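Aminopeptidase (Aneurinibacillus sp., PDB 2EK8) probably acts as a zinc-dependent aminopeptidase, a metalloexopeptidase that takes residues off the N-terminal end of peptide chains. Local coordinates at residues N20-L25 with D240-V245; L201-V206 with F269-N274; G226-S231 with M297-M302. One frame throughout, in Å; residues are numbered along the deposited sequence.

Contact 1. Residues N20-L25 with D240-V245; sequences NTIQFL and DDASGV. With ZN (zinc ion), chain C; ZN (zinc ion), chain B.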
# COMPACT_ATOMS: atom_id res chain seq x y z
N ASN A 20 -1.44 -19.49 -11.52
CA ASN A 20 -2.84 -19.86 -11.31
C ASN A 20 -3.50 -19.06 -10.19
O ASN A 20 -4.67 -18.71 -10.29
CB ASN A 20 -2.95 -21.37 -11.05
CG ASN A 20 -2.57 -22.19 -12.26
OD1 ASN A 20 -2.67 -21.71 -13.39
ND2 ASN A 20 -2.14 -23.43 -12.05
N THR A 21 -2.75 -18.78 -9.13
CA THR A 21 -3.30 -17.99 -8.03
C THR A 21 -3.70 -16.62 -8.58
O THR A 21 -4.80 -16.13 -8.33
CB THR A 21 -2.25 -17.77 -6.91
OG1 THR A 21 -1.99 -19.01 -6.24
CG2 THR A 21 -2.75 -16.73 -5.89
N ILE A 22 -2.80 -16.01 -9.35
CA ILE A 22 -3.07 -14.69 -9.91
C ILE A 22 -4.25 -14.74 -10.86
O ILE A 22 -5.07 -13.83 -10.89
CB ILE A 22 -1.83 -14.13 -10.65
CG1 ILE A 22 -0.65 -14.00 -9.67
CG2 ILE A 22 -2.15 -12.77 -11.26
CD1 ILE A 22 0.62 -13.45 -10.30
N GLN A 23 -4.34 -15.81 -11.64
CA GLN A 23 -5.44 -15.96 -12.59
C GLN A 23 -6.77 -15.97 -11.86
O GLN A 23 -7.72 -15.31 -12.27
CB GLN A 23 -5.30 -17.26 -13.38
CG GLN A 23 -6.36 -17.47 -14.48
CD GLN A 23 -7.75 -17.79 -13.94
OE1 GLN A 23 -7.92 -18.62 -13.04
NE2 GLN A 23 -8.77 -17.15 -14.51
N PHE A 24 -6.84 -16.72 -10.77
CA PHE A 24 -8.09 -16.78 -10.03
C PHE A 24 -8.46 -15.44 -9.39
O PHE A 24 -9.58 -14.96 -9.56
CB PHE A 24 -8.04 -17.84 -8.93
CG PHE A 24 -9.27 -17.84 -8.07
CD1 PHE A 24 -10.42 -18.49 -8.49
CD2 PHE A 24 -9.31 -17.11 -6.89
CE1 PHE A 24 -11.60 -18.41 -7.76
CE2 PHE A 24 -10.49 -17.01 -6.15
CZ PHE A 24 -11.64 -17.66 -6.58
N LEU A 25 -7.52 -14.85 -8.66
CA LEU A 25 -7.77 -13.59 -7.97
C LEU A 25 -8.03 -12.36 -8.84
O LEU A 25 -8.80 -11.48 -8.44
CB LEU A 25 -6.61 -13.27 -7.02
CG LEU A 25 -6.41 -14.20 -5.81
CD1 LEU A 25 -5.13 -13.81 -5.08
CD2 LEU A 25 -7.62 -14.11 -4.88
N ASP A 240 -0.67 -5.99 -8.54
CA ASP A 240 -0.84 -5.27 -7.28
C ASP A 240 -2.18 -5.63 -6.64
O ASP A 240 -3.20 -5.02 -6.95
CB ASP A 240 -0.76 -3.76 -7.52
CG ASP A 240 -0.83 -2.95 -6.24
OD1 ASP A 240 -0.61 -3.54 -5.16
OD2 ASP A 240 -1.09 -1.73 -6.31
N ASP A 241 -2.18 -6.63 -5.75
CA ASP A 241 -0.99 -7.36 -5.35
C ASP A 241 -1.24 -8.87 -5.36
O ASP A 241 -0.84 -9.58 -4.43
CB ASP A 241 -0.55 -6.90 -3.95
CG ASP A 241 0.78 -7.50 -3.51
OD1 ASP A 241 1.60 -7.89 -4.38
OD2 ASP A 241 1.02 -7.56 -2.28
N ALA A 242 -1.91 -9.37 -6.39
CA ALA A 242 -2.16 -10.81 -6.47
C ALA A 242 -0.81 -11.51 -6.59
O ALA A 242 -0.64 -12.63 -6.13
CB ALA A 242 -3.04 -11.14 -7.68
N SER A 243 0.16 -10.83 -7.21
CA SER A 243 1.50 -11.40 -7.37
C SER A 243 2.09 -11.71 -6.00
O SER A 243 2.62 -12.80 -5.78
CB SER A 243 2.41 -10.42 -8.13
OG SER A 243 2.66 -9.25 -7.37
N GLY A 244 2.01 -10.74 -5.09
CA GLY A 244 2.53 -10.93 -3.74
C GLY A 244 1.81 -12.05 -3.01
O GLY A 244 2.42 -12.83 -2.29
N VAL A 245 0.49 -12.10 -3.17
CA VAL A 245 -0.29 -13.16 -2.54
C VAL A 245 0.16 -14.51 -3.08
O VAL A 245 0.29 -15.48 -2.34
CB VAL A 245 -1.80 -12.98 -2.84
CG1 VAL A 245 -2.57 -14.20 -2.34
CG2 VAL A 245 -2.32 -11.72 -2.17
ZN ZN C . 0.26 -3.12 -3.39
ZN ZN B . -1.59 -0.47 -4.82
O HOH W 1 -0.12 -1.11 -3.24

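Contact 2. Residues L201-V206 with F269-N274; sequences LTSHNV and FGAEEN. With ZN (zinc ion), chain F; ZN (zinc ion), chain B.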
# COMPACT_ATOMS: atom_id res chain seq x y z
N LEU A 201 -17.30 -0.69 6.74
CA LEU A 201 -17.10 -1.95 6.04
C LEU A 201 -16.25 -2.88 6.89
O LEU A 201 -15.63 -2.45 7.87
CB LEU A 201 -16.39 -1.70 4.70
CG LEU A 201 -17.15 -0.89 3.65
CD1 LEU A 201 -16.26 -0.67 2.42
CD2 LEU A 201 -18.42 -1.64 3.26
N THR A 202 -16.23 -4.15 6.52
CA THR A 202 -15.44 -5.14 7.24
C THR A 202 -14.48 -5.81 6.26
O THR A 202 -14.89 -6.27 5.20
CB THR A 202 -16.32 -6.24 7.86
OG1 THR A 202 -17.24 -5.66 8.80
CG2 THR A 202 -15.45 -7.26 8.59
N SER A 203 -13.21 -5.83 6.62
CA SER A 203 -12.20 -6.48 5.80
C SER A 203 -11.57 -7.55 6.69
O SER A 203 -11.99 -7.75 7.84
CB SER A 203 -11.15 -5.46 5.33
OG SER A 203 -10.19 -6.07 4.48
N HIS A 204 -10.58 -8.27 6.17
CA HIS A 204 -9.95 -9.33 6.95
C HIS A 204 -8.49 -9.55 6.58
O HIS A 204 -8.05 -9.19 5.49
CB HIS A 204 -10.65 -10.67 6.72
CG HIS A 204 -12.15 -10.61 6.72
ND1 HIS A 204 -12.87 -9.99 5.72
CD2 HIS A 204 -13.06 -11.11 7.59
CE1 HIS A 204 -14.16 -10.11 5.98
NE2 HIS A 204 -14.30 -10.78 7.10
N ASN A 205 -7.76 -10.16 7.51
CA ASN A 205 -6.37 -10.55 7.29
C ASN A 205 -6.41 -12.07 7.41
O ASN A 205 -7.14 -12.61 8.25
CB ASN A 205 -5.44 -10.01 8.38
CG ASN A 205 -5.37 -8.50 8.42
OD1 ASN A 205 -5.28 -7.84 7.38
ND2 ASN A 205 -5.39 -7.95 9.63
N VAL A 206 -5.65 -12.77 6.57
CA VAL A 206 -5.60 -14.23 6.62
C VAL A 206 -4.21 -14.59 7.14
O VAL A 206 -3.20 -14.22 6.55
CB VAL A 206 -5.80 -14.85 5.23
CG1 VAL A 206 -5.77 -16.38 5.34
CG2 VAL A 206 -7.13 -14.39 4.63
N PHE A 269 -2.84 -9.34 3.95
CA PHE A 269 -3.55 -8.25 4.62
C PHE A 269 -4.68 -7.65 3.80
O PHE A 269 -4.60 -7.60 2.57
CB PHE A 269 -2.57 -7.12 4.95
CG PHE A 269 -1.40 -7.54 5.77
CD1 PHE A 269 -1.55 -7.87 7.12
CD2 PHE A 269 -0.13 -7.63 5.20
CE1 PHE A 269 -0.47 -8.27 7.88
CE2 PHE A 269 0.97 -8.04 5.97
CZ PHE A 269 0.80 -8.36 7.31
N GLY A 270 -5.71 -7.19 4.49
CA GLY A 270 -6.83 -6.57 3.81
C GLY A 270 -6.71 -5.06 3.89
O GLY A 270 -5.93 -4.53 4.67
N ALA A 271 -7.47 -4.37 3.05
CA ALA A 271 -7.50 -2.91 3.04
C ALA A 271 -6.14 -2.22 3.06
O ALA A 271 -5.96 -1.21 3.74
CB ALA A 271 -8.34 -2.41 4.21
N GLU A 272 -5.17 -2.75 2.32
CA GLU A 272 -3.85 -2.14 2.26
C GLU A 272 -3.93 -0.83 1.48
O GLU A 272 -3.26 0.16 1.81
CB GLU A 272 -2.87 -3.09 1.58
CG GLU A 272 -1.43 -2.60 1.46
CD GLU A 272 -1.19 -1.63 0.31
OE1 GLU A 272 -2.05 -1.53 -0.60
OE2 GLU A 272 -0.13 -0.97 0.30
N GLU A 273 -4.75 -0.81 0.44
CA GLU A 273 -4.89 0.37 -0.41
C GLU A 273 -5.60 1.53 0.29
O GLU A 273 -5.51 2.67 -0.16
CB GLU A 273 -5.63 0.01 -1.70
CG GLU A 273 -4.98 -1.12 -2.50
CD GLU A 273 -3.74 -0.69 -3.27
OE1 GLU A 273 -3.24 0.43 -3.06
OE2 GLU A 273 -3.26 -1.50 -4.10
N ASN A 274 -6.27 1.23 1.39
CA ASN A 274 -7.01 2.23 2.17
C ASN A 274 -6.17 2.87 3.26
O ASN A 274 -6.70 3.60 4.10
CB ASN A 274 -8.23 1.59 2.83
CG ASN A 274 -9.22 1.05 1.83
OD1 ASN A 274 -10.14 1.75 1.39
ND2 ASN A 274 -9.04 -0.20 1.44
ZN ZN F . -15.78 -11.67 8.19
ZN ZN B . -1.59 -0.47 -4.82
O HOH W 1 -0.12 -1.11 -3.24

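Contact 3. Residues G226-S231 with M297-M302; sequences GSHHDS and MFQLDM. With ZN (zinc ion), chain C.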
# COMPACT_ATOMS: atom_id res chain seq x y z
N GLY A 226 4.52 -11.34 4.23
CA GLY A 226 3.21 -10.83 3.90
C GLY A 226 3.00 -10.23 2.53
O GLY A 226 3.93 -10.05 1.75
N SER A 227 1.73 -9.94 2.25
CA SER A 227 1.28 -9.34 1.00
C SER A 227 -0.13 -8.84 1.29
O SER A 227 -0.65 -9.09 2.38
CB SER A 227 1.26 -10.39 -0.13
OG SER A 227 0.52 -11.54 0.23
N HIS A 228 -0.74 -8.12 0.35
CA HIS A 228 -2.11 -7.66 0.59
C HIS A 228 -3.00 -8.19 -0.52
O HIS A 228 -2.60 -8.25 -1.69
CB HIS A 228 -2.18 -6.13 0.70
CG HIS A 228 -1.91 -5.39 -0.58
ND1 HIS A 228 -2.91 -5.00 -1.44
CD2 HIS A 228 -0.75 -4.92 -1.10
CE1 HIS A 228 -2.38 -4.31 -2.43
NE2 HIS A 228 -1.07 -4.24 -2.25
N HIS A 229 -4.22 -8.59 -0.14
CA HIS A 229 -5.15 -9.18 -1.10
C HIS A 229 -6.19 -8.27 -1.73
O HIS A 229 -7.00 -8.73 -2.54
CB HIS A 229 -5.84 -10.41 -0.48
CG HIS A 229 -6.37 -10.20 0.91
ND1 HIS A 229 -7.34 -9.26 1.21
CD2 HIS A 229 -6.11 -10.86 2.06
CE1 HIS A 229 -7.64 -9.35 2.50
NE2 HIS A 229 -6.91 -10.31 3.03
N ASP A 230 -6.18 -6.99 -1.38
CA ASP A 230 -7.13 -6.04 -1.97
C ASP A 230 -6.45 -5.29 -3.09
O ASP A 230 -5.22 -5.28 -3.18
CB ASP A 230 -7.63 -5.04 -0.92
CG ASP A 230 -6.53 -4.12 -0.42
OD1 ASP A 230 -5.46 -4.64 -0.03
OD2 ASP A 230 -6.73 -2.89 -0.41
N SER A 231 -7.25 -4.68 -3.96
CA SER A 231 -6.73 -3.90 -5.08
C SER A 231 -7.56 -2.62 -5.14
O SER A 231 -8.58 -2.51 -4.46
CB SER A 231 -6.86 -4.67 -6.40
OG SER A 231 -8.21 -4.74 -6.83
N MET A 297 10.29 -9.12 8.92
CA MET A 297 9.02 -9.15 8.21
C MET A 297 9.34 -8.85 6.75
O MET A 297 9.95 -7.82 6.44
CB MET A 297 8.07 -8.10 8.79
CG MET A 297 6.67 -8.09 8.18
SD MET A 297 6.54 -7.15 6.66
CE MET A 297 4.96 -7.71 6.03
N PHE A 298 8.97 -9.77 5.87
CA PHE A 298 9.20 -9.61 4.43
C PHE A 298 7.85 -9.26 3.79
O PHE A 298 6.90 -10.03 3.92
CB PHE A 298 9.69 -10.93 3.81
CG PHE A 298 11.06 -11.36 4.28
CD1 PHE A 298 12.14 -11.38 3.39
CD2 PHE A 298 11.26 -11.78 5.59
CE1 PHE A 298 13.40 -11.81 3.81
CE2 PHE A 298 12.52 -12.21 6.02
CZ PHE A 298 13.59 -12.22 5.12
N GLN A 299 7.77 -8.12 3.11
CA GLN A 299 6.54 -7.70 2.43
C GLN A 299 6.71 -7.86 0.93
O GLN A 299 7.69 -7.38 0.35
CB GLN A 299 6.20 -6.24 2.75
CG GLN A 299 5.02 -5.66 1.93
CD GLN A 299 3.67 -6.26 2.30
OE1 GLN A 299 3.57 -7.13 3.16
NE2 GLN A 299 2.61 -5.77 1.65
N LEU A 300 5.76 -8.55 0.30
CA LEU A 300 5.78 -8.79 -1.14
C LEU A 300 4.66 -7.97 -1.77
O LEU A 300 3.49 -8.23 -1.53
CB LEU A 300 5.55 -10.28 -1.41
CG LEU A 300 6.62 -11.22 -0.84
CD1 LEU A 300 6.03 -12.60 -0.59
CD2 LEU A 300 7.78 -11.30 -1.82
N ASP A 301 5.02 -6.98 -2.58
CA ASP A 301 4.02 -6.13 -3.22
C ASP A 301 4.54 -5.77 -4.61
O ASP A 301 5.55 -5.07 -4.73
CB ASP A 301 3.81 -4.86 -2.39
CG ASP A 301 2.50 -4.14 -2.70
OD1 ASP A 301 1.88 -4.44 -3.74
OD2 ASP A 301 2.09 -3.27 -1.91
N MET A 302 3.84 -6.27 -5.63
CA MET A 302 4.18 -6.04 -7.04
C MET A 302 5.50 -6.72 -7.36
O MET A 302 6.55 -6.07 -7.46
CB MET A 302 4.20 -4.53 -7.33
CG MET A 302 2.84 -3.90 -7.04
SD MET A 302 2.63 -2.14 -7.35
CE MET A 302 3.54 -1.44 -6.02
ZN ZN C . 0.26 -3.12 -3.39
O HOH W 1 -0.12 -1.11 -3.24

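Contact 1. Residues N20-L25 with D240-V245
I22 keeps CG1 beside its backbone N (chi1 -60°) and then runs straight through an extended chi2, which carries CD1 across to S243, 3.7 Å from that residue's CA. L25 repeats this shape one helical turn later, and V245 places CG1 anti to its backbone N (chi1 172°); the two side chains meet at about a right angle, L25 CD1 lying 3.8 Å from V245 CG1. A242 CB faces the partner helix and lies against both I22 and L25, 4.0 Å from I22 CG2 and close to L25 CB, while I22 CG1 rests near the A242 carbonyl. No hydrogen bond crosses between the segments; the meeting is van der Waals packing. With A242 at the nearest point (CA to I22 CA 5.3 Å), the axes of the two short segments pass 8.6 Å apart and run closer to antiparallel than parallel; A40 and Y43 of helix 35-50 pack on L25 as well.

D240 and D241 do not touch 20-25 and carry polar contacts instead. D241 OD1 accepts the backbone N of G244, which comes from above the carboxylate plane, an Asx motif; M302 N donates to the same oxygen. D241 follows a cis peptide bond. D240 just before it spans the metals, OD1 2.0 Å from the chain C zinc and OD2 2.0 Å from the chain B zinc. A buried helix pair thus backs the aspartate-bridged dinuclear zinc site characteristic of M28 metallopeptidases.

Contact 2. Residues L201-V206 with F269-N274
N205 and G270 join the long strand 188-210 to the turn that follows strand 263-269, at the point where this antiparallel pairing ends and the chain of the M28 peptidase fold bends off toward its zinc ions. From N205 CB the side chain sets out beside its own backbone N (chi1 -64°), which swings CG to within 4.1 Å of F269 CD1. The amide and the phenyl ring are turned 82° against each other, and OD1 comes to the ring at its edge, in the ring plane. That oxygen does the main work: it accepts the backbone N of G270 at 3.0 Å, in the carbonyl plane and nearly straight (162° at the hydrogen), and also lies close to F269 CA. ND2 is turned to G278 O and Q58 OE1, so both ends of the buried amide are engaged and its rotation is fixed.

G270 itself is tightly enclosed. A CB there would run into S203 OG and H204 O, and its CA makes a CH-O contact of 3.3 Å with the H204 carbonyl. S203 OG bonds to E37 OE1, and E37 OE2 takes A271 N. The H204 ring points away from the turn, to a separate zinc ion of chain F. Beyond A271 the turn delivers two glutamates to the metal site, their backbone N atoms held by D230. E273 grips the chain B zinc with both oxygens, unequally: OE2 at 2.1 Å and OE1 at 2.6 Å. E272 OE1 accepts a hydrogen bond at 3.3 Å from the water that bridges the chain B and chain C zinc ions.

Contact 3. Residues G226-S231 with M297-M302
M297 brings its methyl CE over G226, 4.1 Å from the glycine N, and F298 O accepts that N in an almost straight bond of 2.7 Å. Q299 comes next, paired with G226 in the parallel bridge. Its CG is anti to the backbone N (chi1 172°) and the chain then bends, folding the amide back over the glycine so that OE1 lies 3.2 Å from G226 C. NE2 sits at the edge of the H228 ring and bonds to S346 OG, which in turn bonds to D301 OD2. With an alanine in its place, the S346 hydroxyl is likely to lose one of its partners and G226 the amide packed over it. L300 N donates to G226 O at 2.8 Å, the second of the two backbone bonds across this pair, and L300 O packs on S227 CB. At D301 the strand has ended and the carboxylate takes the chain C zinc with OD1 at 2.1 Å and OD2 at 2.4 Å. H228 NE2 binds the same ion, its ring 74° from the carboxylate plane, while ND1 donates to D230 OD1. Metal ligands gathered at the C-terminal ends of neighbouring parallel strands are characteristic of the M28 zinc site.

Overall arrangement
From the N terminus the chain passes 20-25, 201-206 and 226-231 before any contact closes; 240-245 then closes contact 1, 269-274 contact 2 and 297-302 contact 3. Each pair of loops therefore crosses, and none nests inside another. The loop of contact 1 spans the whole PA region, returning helix 15-25 to helix 238-255 of the peptidase. Contact 2 ties the long strand 188-210 to the turn after 263-269, and contact 3 pairs 222-228 with 294-300, while 222-228 in turn lies beside 263-269. Contacts 1 and 2 share the chain B zinc, contacts 1 and 3 the chain C zinc, and one water bridging both metals belongs to all three.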